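Local coordinates for protein tyrosinase (Aspergillus oryzae, PDB 6JU5) that probably catalyses the copper-dependent oxidation of L-tyrosine and L-dopa by O2 to L-dopaquinone, a step in melanin biosynthesis, at residues Lys24-Trp29 / Pro171-Met176; Trp298-Ser303 / Pro322-Asn327; Asp471-Ile476 / Val540-Ala545; Asn491-Asp496 / Arg564-Asn569; Asp498-Tyr503 / Glu613-Tyr618. The protein carries 1 engineered substitution. All coordinates share one frame; numbering follows the deposited sequence. Where two conformers were deposited one is given.

Contact 1 (Lys24-Trp29 / Pro171-Met176); sequences KDIDDW and PILVTM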
# COMPACT_ATOMS: atom_id res chain seq x y z
N LYS B 24 -1.10 -21.79 17.45
CA LYS B 24 -0.37 -20.68 18.02
C LYS B 24 -0.76 -19.33 17.42
O LYS B 24 -1.28 -19.20 16.30
CB LYS B 24 1.14 -20.93 17.79
CG LYS B 24 1.67 -22.11 18.59
CD LYS B 24 3.18 -22.26 18.46
CE LYS B 24 3.78 -23.22 19.48
NZ LYS B 24 5.21 -23.49 19.12
N ASP B 25 -0.48 -18.28 18.18
CA ASP B 25 -0.62 -16.93 17.65
C ASP B 25 0.40 -16.74 16.52
O ASP B 25 1.59 -17.02 16.70
CB ASP B 25 -0.38 -15.93 18.78
CG ASP B 25 -0.43 -14.48 18.38
OD1 ASP B 25 0.20 -14.08 17.38
OD2 ASP B 25 -1.11 -13.72 19.10
N ILE B 26 -0.05 -16.36 15.33
CA ILE B 26 0.83 -16.35 14.16
C ILE B 26 2.00 -15.39 14.29
O ILE B 26 3.09 -15.68 13.77
CB ILE B 26 0.03 -16.09 12.87
CG1 ILE B 26 0.87 -16.45 11.65
CG2 ILE B 26 -0.50 -14.66 12.83
CD1 ILE B 26 0.22 -16.40 10.31
N ASP B 27 1.84 -14.28 15.03
CA ASP B 27 3.01 -13.42 15.27
C ASP B 27 3.99 -14.11 16.21
O ASP B 27 5.20 -14.02 15.98
CB ASP B 27 2.60 -12.06 15.80
CG ASP B 27 2.16 -11.07 14.73
OD1 ASP B 27 2.26 -11.38 13.52
OD2 ASP B 27 1.73 -9.95 15.11
N ASP B 28 3.53 -14.77 17.28
CA ASP B 28 4.45 -15.44 18.20
C ASP B 28 5.18 -16.55 17.46
O ASP B 28 6.39 -16.70 17.60
CB ASP B 28 3.73 -16.04 19.40
CG ASP B 28 3.06 -14.99 20.26
OD1 ASP B 28 3.53 -13.84 20.24
OD2 ASP B 28 2.06 -15.30 20.94
N TRP B 29 4.42 -17.29 16.66
CA TRP B 29 4.93 -18.43 15.88
C TRP B 29 5.97 -17.96 14.88
O TRP B 29 7.03 -18.58 14.72
CB TRP B 29 3.77 -19.13 15.19
CG TRP B 29 4.11 -20.28 14.29
CD1 TRP B 29 4.40 -21.57 14.62
CD2 TRP B 29 4.17 -20.21 12.86
NE1 TRP B 29 4.65 -22.32 13.49
CE2 TRP B 29 4.52 -21.50 12.40
CE3 TRP B 29 3.98 -19.19 11.92
CZ2 TRP B 29 4.67 -21.79 11.04
CZ3 TRP B 29 4.13 -19.49 10.58
CH2 TRP B 29 4.47 -20.77 10.15
N PRO B 171 -1.12 -9.56 10.91
CA PRO B 171 0.08 -10.35 11.20
C PRO B 171 1.31 -9.85 10.44
O PRO B 171 1.23 -9.50 9.28
CB PRO B 171 -0.24 -11.74 10.62
CG PRO B 171 -1.73 -11.81 10.60
CD PRO B 171 -2.21 -10.39 10.38
N ILE B 172 2.46 -9.93 11.10
CA ILE B 172 3.72 -9.61 10.44
C ILE B 172 3.83 -10.32 9.10
O ILE B 172 4.13 -9.70 8.08
CB ILE B 172 4.92 -10.00 11.33
CG1 ILE B 172 4.91 -9.28 12.68
CG2 ILE B 172 6.26 -9.76 10.63
CD1 ILE B 172 5.81 -9.94 13.71
N LEU B 173 3.59 -11.63 9.13
CA LEU B 173 3.77 -12.44 7.93
C LEU B 173 2.87 -12.02 6.78
O LEU B 173 3.29 -12.14 5.62
CB LEU B 173 3.40 -13.90 8.22
CG LEU B 173 4.57 -14.85 8.31
CD1 LEU B 173 4.07 -16.27 8.52
CD2 LEU B 173 5.44 -14.79 7.06
N VAL B 174 1.65 -11.60 7.10
CA VAL B 174 0.73 -11.17 6.03
C VAL B 174 1.21 -9.91 5.32
O VAL B 174 0.83 -9.59 4.19
CB VAL B 174 -0.66 -11.03 6.69
CG1 VAL B 174 -1.59 -10.13 5.91
CG2 VAL B 174 -1.29 -12.41 6.87
N THR B 175 2.13 -9.16 5.96
CA THR B 175 2.61 -7.90 5.41
C THR B 175 3.92 -8.03 4.65
O THR B 175 4.48 -7.02 4.20
CB THR B 175 2.74 -6.79 6.49
OG1 THR B 175 3.82 -7.08 7.38
CG2 THR B 175 1.44 -6.69 7.28
N MET B 176 4.41 -9.26 4.48
CA MET B 176 5.70 -9.54 3.83
C MET B 176 5.49 -10.13 2.45
O MET B 176 4.96 -11.25 2.33
CB MET B 176 6.49 -10.52 4.70
CG MET B 176 6.99 -9.92 6.02
SD MET B 176 7.57 -11.22 7.14
CE MET B 176 8.71 -12.08 6.06
O HOH W 1 3.02 -13.21 11.65
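Ile26, in the first turn of helix 26-31, packs on the loop 171-176 with both branches: its CG2 lies 3.7 Å from Pro171 CB, against the proline ring, and its CD1 reaches toward Leu173 CD1. Asp27, whose backbone N is held by OD1 of the N-cap Asp25, supplies the polar part of the contact. With CG beside the backbone N (chi1 -82°), its carboxylate is turned to the loop, and OD1 accepts from Ile172 N at 2.8 Å, with an N-H...O angle of 157°. The donor comes to the syn side of the oxygen, 15° out of the carboxylate plane. Ile172 CG1 lies 3.5 Å from Asp27 OD1. A water also donates to Asp27 OD1, at 2.7 Å, and accepts from Leu173 N at 3.0 Å. Two residues on, Trp29 offers only a ring edge: CZ3 is 3.8 Å from Leu173 CD1, which lies near the ring plane, while NE1 is bonded to Gln42. The second subunit packs on Ile172 through its Asn247. A single carboxylate oxygen thus holds two successive N-H groups at the start of the 3-10 segment 173-175, one directly and one through water. Such a setting probably stabilises the ionised form of Asp27 and ties helix 26-31 to the loop before strand 178-182.

Contact 2 (Trp298-Ser303 / Pro322-Asn327); sequences WGEFSS and PKNWMN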
# COMPACT_ATOMS: atom_id res chain seq x y z
N TRP B 298 -26.61 -19.41 23.66
CA TRP B 298 -25.91 -19.69 22.41
C TRP B 298 -26.45 -18.86 21.25
O TRP B 298 -25.66 -18.36 20.46
CB TRP B 298 -26.00 -21.19 22.05
CG TRP B 298 -25.29 -21.45 20.75
CD1 TRP B 298 -25.88 -21.57 19.52
CD2 TRP B 298 -23.88 -21.58 20.52
NE1 TRP B 298 -24.93 -21.78 18.56
CE2 TRP B 298 -23.70 -21.79 19.13
CE3 TRP B 298 -22.74 -21.55 21.32
CZ2 TRP B 298 -22.43 -21.97 18.56
CZ3 TRP B 298 -21.48 -21.72 20.77
CH2 TRP B 298 -21.35 -21.93 19.40
N GLY B 299 -27.78 -18.72 21.16
CA GLY B 299 -28.36 -17.94 20.07
C GLY B 299 -27.91 -16.49 20.06
O GLY B 299 -27.72 -15.88 19.02
N GLU B 300 -27.73 -15.92 21.25
CA GLU B 300 -27.27 -14.55 21.37
C GLU B 300 -25.81 -14.42 20.98
O GLU B 300 -25.43 -13.50 20.22
CB GLU B 300 -27.51 -14.01 22.79
CG GLU B 300 -29.00 -13.86 23.07
CD GLU B 300 -29.31 -13.60 24.52
OE1 GLU B 300 -28.71 -14.24 25.41
OE2 GLU B 300 -30.15 -12.72 24.80
N PHE B 301 -24.98 -15.33 21.46
CA PHE B 301 -23.53 -15.23 21.23
C PHE B 301 -23.13 -15.54 19.80
O PHE B 301 -22.22 -14.91 19.24
CB PHE B 301 -22.82 -16.21 22.20
CG PHE B 301 -21.39 -16.48 21.78
CD1 PHE B 301 -20.39 -15.57 22.11
CD2 PHE B 301 -21.05 -17.61 21.06
CE1 PHE B 301 -19.07 -15.79 21.74
CE2 PHE B 301 -19.74 -17.83 20.67
CZ PHE B 301 -18.75 -16.92 21.01
N SER B 302 -23.78 -16.55 19.21
CA SER B 302 -23.24 -17.20 18.02
C SER B 302 -23.41 -16.42 16.72
O SER B 302 -22.76 -16.80 15.74
CB SER B 302 -23.91 -18.56 17.83
OG SER B 302 -25.32 -18.45 17.68
N SER B 303 -24.32 -15.47 16.70
CA SER B 303 -24.77 -14.92 15.41
C SER B 303 -25.33 -13.52 15.55
O SER B 303 -25.78 -13.13 16.62
CB SER B 303 -25.86 -15.83 14.83
OG SER B 303 -26.28 -15.41 13.55
N PRO B 322 -30.86 -5.59 24.66
CA PRO B 322 -29.75 -5.06 23.88
C PRO B 322 -28.40 -5.32 24.53
O PRO B 322 -27.40 -5.40 23.80
CB PRO B 322 -30.04 -3.55 23.80
N LYS B 323 -28.33 -5.45 25.85
CA LYS B 323 -27.06 -5.78 26.50
C LYS B 323 -26.45 -7.04 25.92
O LYS B 323 -25.22 -7.21 25.91
CB LYS B 323 -27.26 -5.91 28.01
N ASN B 324 -27.29 -7.93 25.38
CA ASN B 324 -26.84 -9.22 24.88
C ASN B 324 -26.62 -9.26 23.37
O ASN B 324 -26.45 -10.35 22.82
CB ASN B 324 -27.82 -10.33 25.28
CG ASN B 324 -27.93 -10.49 26.78
OD1 ASN B 324 -27.15 -9.92 27.55
ND2 ASN B 324 -28.90 -11.27 27.22
N TRP B 325 -26.62 -8.11 22.70
CA TRP B 325 -26.43 -8.06 21.26
C TRP B 325 -24.97 -7.99 20.84
O TRP B 325 -24.73 -7.93 19.62
CB TRP B 325 -27.16 -6.86 20.65
CG TRP B 325 -28.66 -6.96 20.73
CD1 TRP B 325 -29.40 -7.90 21.40
CD2 TRP B 325 -29.58 -6.06 20.11
NE1 TRP B 325 -30.74 -7.64 21.23
CE2 TRP B 325 -30.87 -6.52 20.44
CE3 TRP B 325 -29.46 -4.92 19.30
CZ2 TRP B 325 -32.02 -5.85 19.99
CZ3 TRP B 325 -30.60 -4.27 18.86
CH2 TRP B 325 -31.87 -4.74 19.20
N MET B 326 -24.02 -7.96 21.78
CA MET B 326 -22.61 -8.08 21.43
C MET B 326 -22.29 -9.54 21.11
O MET B 326 -22.22 -10.39 21.99
CB MET B 326 -21.69 -7.55 22.53
CG MET B 326 -20.21 -7.59 22.14
SD MET B 326 -19.72 -6.34 20.93
CE MET B 326 -19.70 -4.89 22.00
N ASN B 327 -22.16 -9.83 19.81
CA ASN B 327 -22.07 -11.23 19.39
C ASN B 327 -20.83 -11.47 18.54
O ASN B 327 -20.22 -10.55 18.00
CB ASN B 327 -23.34 -11.65 18.67
CG ASN B 327 -23.60 -10.93 17.37
OD1 ASN B 327 -23.05 -11.30 16.33
ND2 ASN B 327 -24.44 -9.89 17.41
O HOH W 2 -26.77 -11.15 20.14
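A mainly polar contact joins Glu300, Phe301 and Ser303, in and just after the short helix 298-302, to Asn324 and Asn327 of the loop that leads into helix 328-340. The latter helix carries the copper ligands His332 and His336, and Asn327 is its N-cap, with OD1 bonded to Ala330 N. Much of the interface is thus built round the start of a metal-binding helix in the central domain. Glu300 and Asn324 meet with their carboxylate and amide planes 84° apart. Asn324 ND2 donates to Glu300 OE2 at 3.1 Å with an angle of 159°; the acceptor lies close to the amide plane, but the donor approaches from above the carboxylate. The other oxygen, Glu300 OE1, is bonded to Asn297 N. A water sits 2.7 Å from Glu300 O and 2.8 Å from Asn324 O, spanning the two backbones. The chains come close at Phe301 CA and Asn327 CA, 4.6 Å apart, which brings Asn327 CB to 3.2 Å from Glu300 O. Asn327 CG, set between the backbone N and the carbonyl carbon (chi1 65°), lies by Ser303 O and lets ND2 donate to Trp325 O at 3.0 Å. ND2 has a second partner in Val540 O, on the C-terminal domain. Ser303 OG is bonded to Glu329, in the first turn of that helix, while Ser303 O rests 3.2 Å from Asn327 CG.

Contact 3 (Asp471-Ile476 / Val540-Ala545); sequences DYILSI and VSQLPA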
# COMPACT_ATOMS: atom_id res chain seq x y z
N ASP B 471 -21.88 2.58 32.59
CA ASP B 471 -21.54 2.08 31.25
C ASP B 471 -22.61 2.56 30.27
O ASP B 471 -23.77 2.72 30.64
CB ASP B 471 -21.43 0.55 31.22
CG ASP B 471 -20.85 0.06 29.90
OD1 ASP B 471 -19.84 0.64 29.47
OD2 ASP B 471 -21.36 -0.89 29.27
N TYR B 472 -22.20 2.74 29.03
CA TYR B 472 -23.13 3.04 27.95
C TYR B 472 -22.80 2.14 26.75
O TYR B 472 -21.62 1.93 26.48
CB TYR B 472 -22.99 4.50 27.50
CG TYR B 472 -23.45 5.55 28.48
CD1 TYR B 472 -22.58 5.98 29.48
CD2 TYR B 472 -24.71 6.14 28.40
CE1 TYR B 472 -22.95 6.95 30.40
CE2 TYR B 472 -25.10 7.11 29.32
CZ TYR B 472 -24.21 7.50 30.30
OH TYR B 472 -24.59 8.46 31.21
N ILE B 473 -23.85 1.68 26.09
CA ILE B 473 -23.76 0.87 24.89
C ILE B 473 -24.76 1.36 23.85
O ILE B 473 -25.83 1.91 24.17
CB ILE B 473 -24.00 -0.63 25.18
CG1 ILE B 473 -25.36 -0.88 25.81
CG2 ILE B 473 -22.85 -1.22 26.00
CD1 ILE B 473 -25.68 -2.33 26.12
N LEU B 474 -24.38 1.15 22.57
CA LEU B 474 -25.33 1.39 21.47
C LEU B 474 -25.85 0.05 20.96
O LEU B 474 -25.06 -0.88 20.72
CB LEU B 474 -24.65 2.13 20.33
CG LEU B 474 -24.33 3.61 20.61
CD1 LEU B 474 -23.13 4.06 19.79
CD2 LEU B 474 -25.54 4.48 20.31
N SER B 475 -27.15 -0.05 20.77
CA SER B 475 -27.74 -1.19 20.10
C SER B 475 -28.02 -0.82 18.64
O SER B 475 -28.41 0.33 18.36
CB SER B 475 -29.02 -1.62 20.80
OG SER B 475 -29.92 -0.51 20.90
N ILE B 476 -27.80 -1.78 17.75
CA ILE B 476 -28.03 -1.57 16.33
C ILE B 476 -28.77 -2.76 15.71
O ILE B 476 -28.27 -3.88 15.84
CB ILE B 476 -26.69 -1.39 15.57
CG1 ILE B 476 -25.85 -0.26 16.15
CG2 ILE B 476 -26.96 -1.21 14.09
CD1 ILE B 476 -24.87 -0.68 17.21
N VAL B 540 -28.39 -8.02 14.43
CA VAL B 540 -28.08 -7.11 15.52
C VAL B 540 -26.57 -7.05 15.75
O VAL B 540 -25.83 -8.01 15.50
CB VAL B 540 -28.79 -7.43 16.85
CG1 VAL B 540 -30.28 -7.21 16.66
CG2 VAL B 540 -28.50 -8.86 17.28
N SER B 541 -26.14 -5.90 16.26
CA SER B 541 -24.81 -5.65 16.76
C SER B 541 -24.89 -4.66 17.92
O SER B 541 -25.97 -4.14 18.23
CB SER B 541 -23.92 -5.14 15.63
OG SER B 541 -22.57 -5.04 16.06
N GLN B 542 -23.76 -4.46 18.57
CA GLN B 542 -23.65 -3.57 19.72
C GLN B 542 -22.32 -2.82 19.63
O GLN B 542 -21.35 -3.41 19.17
CB GLN B 542 -23.74 -4.36 21.02
CG GLN B 542 -23.90 -3.54 22.30
CD GLN B 542 -23.51 -4.33 23.53
OE1 GLN B 542 -22.34 -4.27 23.95
NE2 GLN B 542 -24.45 -5.08 24.10
N LEU B 543 -22.29 -1.56 20.04
CA LEU B 543 -21.03 -0.83 20.15
C LEU B 543 -20.83 -0.34 21.58
O LEU B 543 -21.77 0.11 22.23
CB LEU B 543 -20.99 0.39 19.22
CG LEU B 543 -20.99 0.08 17.72
CD1 LEU B 543 -21.29 1.33 16.91
CD2 LEU B 543 -19.66 -0.56 17.34
N PRO B 544 -19.59 -0.32 22.05
CA PRO B 544 -19.31 0.41 23.29
C PRO B 544 -19.61 1.89 23.04
O PRO B 544 -19.41 2.36 21.92
CB PRO B 544 -17.82 0.19 23.50
CG PRO B 544 -17.39 -0.86 22.53
CD PRO B 544 -18.39 -0.86 21.40
N ALA B 545 -20.10 2.58 24.04
CA ALA B 545 -20.36 4.02 23.92
C ALA B 545 -19.91 4.82 25.12
O ALA B 545 -20.06 6.04 25.15
CB ALA B 545 -21.84 4.26 23.63
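Ile473 and Gln542 meet on one face of an antiparallel strand pair, 470-478 with 538-544, within the mixed sheet of the tyrosinase C-terminal domain. The isoleucine uses both branches on the amide: CD1 lies 3.6 Å from Gln542 NE2, and CG2 lies 3.7 Å from Gln542 OE1. This follows from a first torsion (58°) that sets CG1 between the backbone N and carbonyl carbon and CG2 beside the N. Gln542 NE2 is itself bonded to Pro322 O, so the amide also ties the strand to the loop 322-327. The face of Leu474, Leu543 and Ile476 is mainly apolar. There Leu474 stands beside Leu543, with Leu474 CG 4.0 Å from Ala545 CB, and Ile476 bends its CD1 across to Leu543 CG, also at 4.0 Å; Ile492 of strand 489-494 packs on Leu474, Leu543 and Ile476. Leu474 with Leu543 and Ile476 with Ser541 form the hydrogen-bonded pairs. At the end of the ladder Ala545, N-cap of the next helix, donates from N to Tyr472 O at 2.9 Å, coming in above the carbonyl plane.

Contact 4 (Asn491-Asp496 / Arg564-Asn569); sequences NIFFGD and RYVVVN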
# COMPACT_ATOMS: atom_id res chain seq x y z
N ASN B 491 -22.66 4.05 10.25
CA ASN B 491 -21.78 4.86 11.10
C ASN B 491 -22.60 5.67 12.10
O ASN B 491 -23.63 6.24 11.68
CB ASN B 491 -20.93 5.80 10.25
CG ASN B 491 -19.90 5.00 9.45
OD1 ASN B 491 -19.48 3.94 9.90
ND2 ASN B 491 -19.55 5.53 8.29
N ILE B 492 -22.16 5.70 13.34
CA ILE B 492 -22.86 6.43 14.41
C ILE B 492 -22.02 7.59 14.91
O ILE B 492 -20.80 7.43 15.03
CB ILE B 492 -23.30 5.47 15.52
CG1 ILE B 492 -24.27 4.43 14.93
CG2 ILE B 492 -23.94 6.24 16.67
CD1 ILE B 492 -24.52 3.23 15.80
N PHE B 493 -22.70 8.71 15.16
CA PHE B 493 -22.08 9.96 15.57
C PHE B 493 -22.79 10.55 16.78
O PHE B 493 -24.00 10.37 16.92
CB PHE B 493 -22.23 10.96 14.40
CG PHE B 493 -21.59 10.49 13.13
CD1 PHE B 493 -22.30 9.68 12.24
CD2 PHE B 493 -20.28 10.86 12.82
CE1 PHE B 493 -21.69 9.23 11.08
CE2 PHE B 493 -19.67 10.39 11.67
CZ PHE B 493 -20.37 9.56 10.82
N PHE B 494 -22.07 11.27 17.62
CA PHE B 494 -22.66 12.01 18.74
C PHE B 494 -22.37 13.49 18.47
O PHE B 494 -21.21 13.91 18.51
CB PHE B 494 -22.10 11.62 20.10
CG PHE B 494 -22.44 10.24 20.61
CD1 PHE B 494 -23.47 9.49 20.07
CD2 PHE B 494 -21.73 9.68 21.66
CE1 PHE B 494 -23.78 8.23 20.56
CE2 PHE B 494 -22.02 8.42 22.14
CZ PHE B 494 -23.04 7.67 21.59
N GLY B 495 -23.43 14.24 18.17
CA GLY B 495 -23.21 15.62 17.76
C GLY B 495 -23.41 15.81 16.27
O GLY B 495 -23.82 14.90 15.54
N ASP B 496 -23.12 16.99 15.76
CA ASP B 496 -23.37 17.29 14.36
C ASP B 496 -22.49 16.47 13.42
O ASP B 496 -21.33 16.21 13.71
CB ASP B 496 -23.11 18.77 14.06
CG ASP B 496 -23.86 19.73 14.95
OD1 ASP B 496 -24.97 19.39 15.41
OD2 ASP B 496 -23.31 20.83 15.18
N ARG B 564 -26.73 9.71 16.08
CA ARG B 564 -27.08 9.99 14.70
C ARG B 564 -26.40 8.96 13.80
O ARG B 564 -25.23 8.64 14.01
CB ARG B 564 -26.66 11.40 14.31
CG ARG B 564 -27.18 12.48 15.27
CD ARG B 564 -26.81 13.87 14.77
NE ARG B 564 -26.98 14.91 15.78
CZ ARG B 564 -28.09 15.58 16.02
NH1 ARG B 564 -29.18 15.32 15.30
NH2 ARG B 564 -28.14 16.51 16.97
N TYR B 565 -27.13 8.41 12.83
CA TYR B 565 -26.51 7.39 11.98
C TYR B 565 -26.59 7.76 10.50
O TYR B 565 -27.52 8.43 10.06
CB TYR B 565 -27.11 6.01 12.20
CG TYR B 565 -28.56 5.83 11.80
CD1 TYR B 565 -28.89 5.42 10.51
CD2 TYR B 565 -29.61 6.05 12.69
CE1 TYR B 565 -30.21 5.24 10.12
CE2 TYR B 565 -30.93 5.87 12.32
CZ TYR B 565 -31.22 5.46 11.03
OH TYR B 565 -32.53 5.30 10.66
N VAL B 566 -25.62 7.25 9.76
CA VAL B 566 -25.61 7.34 8.31
C VAL B 566 -25.32 5.94 7.76
O VAL B 566 -24.42 5.26 8.27
CB VAL B 566 -24.57 8.33 7.76
CG1 VAL B 566 -24.71 8.40 6.25
CG2 VAL B 566 -24.74 9.71 8.38
N VAL B 567 -26.12 5.51 6.80
CA VAL B 567 -25.88 4.24 6.10
C VAL B 567 -25.11 4.54 4.82
O VAL B 567 -25.60 5.28 3.96
CB VAL B 567 -27.19 3.51 5.78
CG1 VAL B 567 -26.93 2.20 5.03
CG2 VAL B 567 -27.94 3.26 7.09
N VAL B 568 -23.88 4.02 4.75
CA VAL B 568 -22.99 4.38 3.64
C VAL B 568 -22.87 3.19 2.69
O VAL B 568 -22.65 2.06 3.15
CB VAL B 568 -21.59 4.76 4.18
CG1 VAL B 568 -20.71 5.23 3.02
CG2 VAL B 568 -21.68 5.86 5.24
N ASN B 569 -22.99 3.44 1.40
CA ASN B 569 -22.83 2.39 0.39
C ASN B 569 -21.41 2.35 -0.16
O ASN B 569 -20.52 3.10 0.28
CB ASN B 569 -23.89 2.56 -0.69
CG ASN B 569 -23.71 3.77 -1.58
OD1 ASN B 569 -22.61 4.30 -1.73
ND2 ASN B 569 -24.82 4.19 -2.22
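Asn491 and Phe493 form the hydrogen-bonded pairs with Val566 and Arg564 in an antiparallel ladder, strand 489-494 against strand 563-568, inside the sheet of the C-terminal domain. Asn491 N donates to Val566 O at 2.9 Å and Phe493 N to Arg564 O at 2.8 Å, and each bond is returned. On the face of these residues the Phe493 ring turns an edge to Arg564 O, 3.6 Å from CD1, while its CE1 meets Val566 CG2 at 4.1 Å. Asn491 ND2 rests on Val568 CG2 at 3.7 Å. On the reverse face Ile492 CG1 touches Tyr565 CB. The second shell fixes the Asn491 amide at both ends: OD1 is bonded to Gln489, and ND2 to Phe502 O. Phe502 also covers Val566. Further along the chain, Gly495 lies beside Arg564, whose CG sits next to its own backbone N (chi1 -53°) and whose chain runs extended from there to NE. This carries Arg564 NE to Gly495 O, a weak bond of 3.2 Å at the edge of the guanidinium.

Contact 5 (Asp498-Tyr503 / Glu613-Tyr618); sequences DGKDFY and EVDDAY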
# COMPACT_ATOMS: atom_id res chain seq x y z
N ASP B 498 -20.66 15.98 9.80
CA ASP B 498 -20.12 16.69 8.64
C ASP B 498 -20.70 16.06 7.37
O ASP B 498 -20.49 14.88 7.08
CB ASP B 498 -18.61 16.62 8.70
CG ASP B 498 -17.89 17.25 7.54
OD1 ASP B 498 -18.49 17.49 6.48
OD2 ASP B 498 -16.67 17.53 7.71
N GLY B 499 -21.46 16.84 6.61
CA GLY B 499 -22.18 16.35 5.45
C GLY B 499 -21.32 15.87 4.30
O GLY B 499 -21.83 15.31 3.33
N LYS B 500 -20.02 16.08 4.38
CA LYS B 500 -19.06 15.59 3.39
C LYS B 500 -18.07 14.62 3.99
O LYS B 500 -17.13 14.20 3.31
CB LYS B 500 -18.30 16.79 2.79
CG LYS B 500 -19.24 17.81 2.15
CD LYS B 500 -18.48 18.98 1.53
CE LYS B 500 -19.42 20.17 1.40
NZ LYS B 500 -20.03 20.25 0.04
N ASP B 501 -18.23 14.28 5.27
CA ASP B 501 -17.23 13.43 5.92
C ASP B 501 -17.86 12.63 7.07
O ASP B 501 -17.83 13.10 8.21
CB ASP B 501 -16.06 14.26 6.44
CG ASP B 501 -14.83 13.45 6.76
OD1 ASP B 501 -14.81 12.20 6.82
OD2 ASP B 501 -13.78 14.10 7.01
N PHE B 502 -18.44 11.48 6.73
CA PHE B 502 -19.28 10.70 7.63
C PHE B 502 -18.87 9.23 7.59
O PHE B 502 -19.70 8.32 7.55
CB PHE B 502 -20.76 10.93 7.27
CG PHE B 502 -21.06 10.83 5.80
CD1 PHE B 502 -21.34 9.62 5.19
CD2 PHE B 502 -21.08 11.97 5.00
CE1 PHE B 502 -21.59 9.50 3.83
CE2 PHE B 502 -21.33 11.88 3.64
CZ PHE B 502 -21.60 10.65 3.06
N TYR B 503 -17.56 9.00 7.59
CA TYR B 503 -16.98 7.73 7.18
C TYR B 503 -16.21 6.92 8.21
O TYR B 503 -16.25 5.66 8.18
CB TYR B 503 -16.00 7.97 6.01
CG TYR B 503 -16.71 8.53 4.78
CD1 TYR B 503 -17.56 7.73 4.02
CD2 TYR B 503 -16.50 9.84 4.39
CE1 TYR B 503 -18.19 8.25 2.90
CE2 TYR B 503 -17.12 10.37 3.27
CZ TYR B 503 -17.97 9.57 2.53
OH TYR B 503 -18.58 10.10 1.41
N GLU B 613 -28.64 13.80 8.08
CA GLU B 613 -28.61 14.19 6.68
C GLU B 613 -27.17 14.50 6.25
O GLU B 613 -26.34 14.91 7.07
CB GLU B 613 -29.45 15.44 6.47
CG GLU B 613 -30.89 15.33 6.97
CD GLU B 613 -31.73 14.49 6.02
OE1 GLU B 613 -31.18 14.10 4.96
OE2 GLU B 613 -32.91 14.25 6.34
N VAL B 614 -26.89 14.31 4.97
CA VAL B 614 -25.57 14.67 4.45
C VAL B 614 -25.72 15.67 3.32
O VAL B 614 -26.82 16.06 2.92
CB VAL B 614 -24.81 13.40 4.02
CG1 VAL B 614 -24.71 12.42 5.19
CG2 VAL B 614 -25.47 12.70 2.84
N ASP B 615 -24.60 16.16 2.79
CA ASP B 615 -24.68 17.11 1.67
C ASP B 615 -25.38 16.50 0.47
O ASP B 615 -25.20 15.29 0.24
CB ASP B 615 -23.26 17.52 1.28
CG ASP B 615 -22.81 18.74 2.05
OD1 ASP B 615 -23.05 18.82 3.28
OD2 ASP B 615 -22.23 19.63 1.41
N ASP B 616 -26.11 17.28 -0.31
CA ASP B 616 -26.81 16.73 -1.47
C ASP B 616 -25.90 15.93 -2.39
O ASP B 616 -26.31 14.88 -2.90
CB ASP B 616 -27.48 17.85 -2.28
N ALA B 617 -24.67 16.36 -2.66
CA ALA B 617 -23.82 15.62 -3.59
C ALA B 617 -23.38 14.27 -3.05
O ALA B 617 -22.79 13.45 -3.77
CB ALA B 617 -22.60 16.48 -3.92
N TYR B 618 -23.64 14.03 -1.76
CA TYR B 618 -23.19 12.82 -1.08
C TYR B 618 -24.35 11.87 -0.80
O TYR B 618 -24.20 10.84 -0.14
CB TYR B 618 -22.45 13.16 0.22
CG TYR B 618 -21.05 13.71 0.01
CD1 TYR B 618 -20.83 14.98 -0.52
CD2 TYR B 618 -19.93 12.97 0.35
CE1 TYR B 618 -19.54 15.46 -0.69
CE2 TYR B 618 -18.64 13.42 0.18
CZ TYR B 618 -18.45 14.69 -0.34
OH TYR B 618 -17.17 15.16 -0.54
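Tyr618 closes the C-terminal segment over the type I beta turn of Asp498 to Asp501, where Asp498 OD1 also accepts from Lys500 N to make an Asx turn. From its root, Tyr618 CB lies 3.8 Å from Phe502 CE2, and CG, anti to the carbonyl carbon (chi1 -75°), is as far from Gly499 O. CD2 faces Tyr503 OH at 3.3 Å, that hydroxyl lying at the ring edge and being bonded to Gly572 O, while CE1 meets Lys500 CG at 3.7 Å. One face is covered by Lys500, whose CA stands 3.9 Å from the ring centroid, almost on its normal, in a CH-pi contact. At the tip, OH passes near Lys500 CB and makes a weak bond to His350. The ring thus packs the segment after strand 604-611 against the loop between strands 489-494 and 510-515. Asp615 N reinforces the closure by donating to Gly499 O at 2.9 Å, and one conformer of the Asp615 carboxylate tentatively reaches the Lys500 ammonium. Next to the turn, Phe502 is covered on both faces: Tyr503 CZ lies on one, and Val614 CG1 sits over the other, 3.9 Å from the centroid of the Phe502 ring.

In the fold
Contacts 1 to 4 are buried and contact 5 lies farthest out, partly open to solvent. Contacts 1 and 2, about 30 Å apart between centres on opposite sides of the chain's centre, lie where short helices meet loops: contact 1 uses a carboxylate and apolar packing, contact 2 a carboxylate and amides, each with a water. Contacts 3 and 4 are backbone ladders in one sheet, and Ile492 of contact 4 packs on the Leu474-Leu543 face of contact 3. Gln542 and Val540 bring contact 3 against contact 2, joining the C-terminal to the central domain. Contact 5 adjoins contact 4 through Phe502, replacing strand pairing with aromatic packing. Contact 1 touches none of the others.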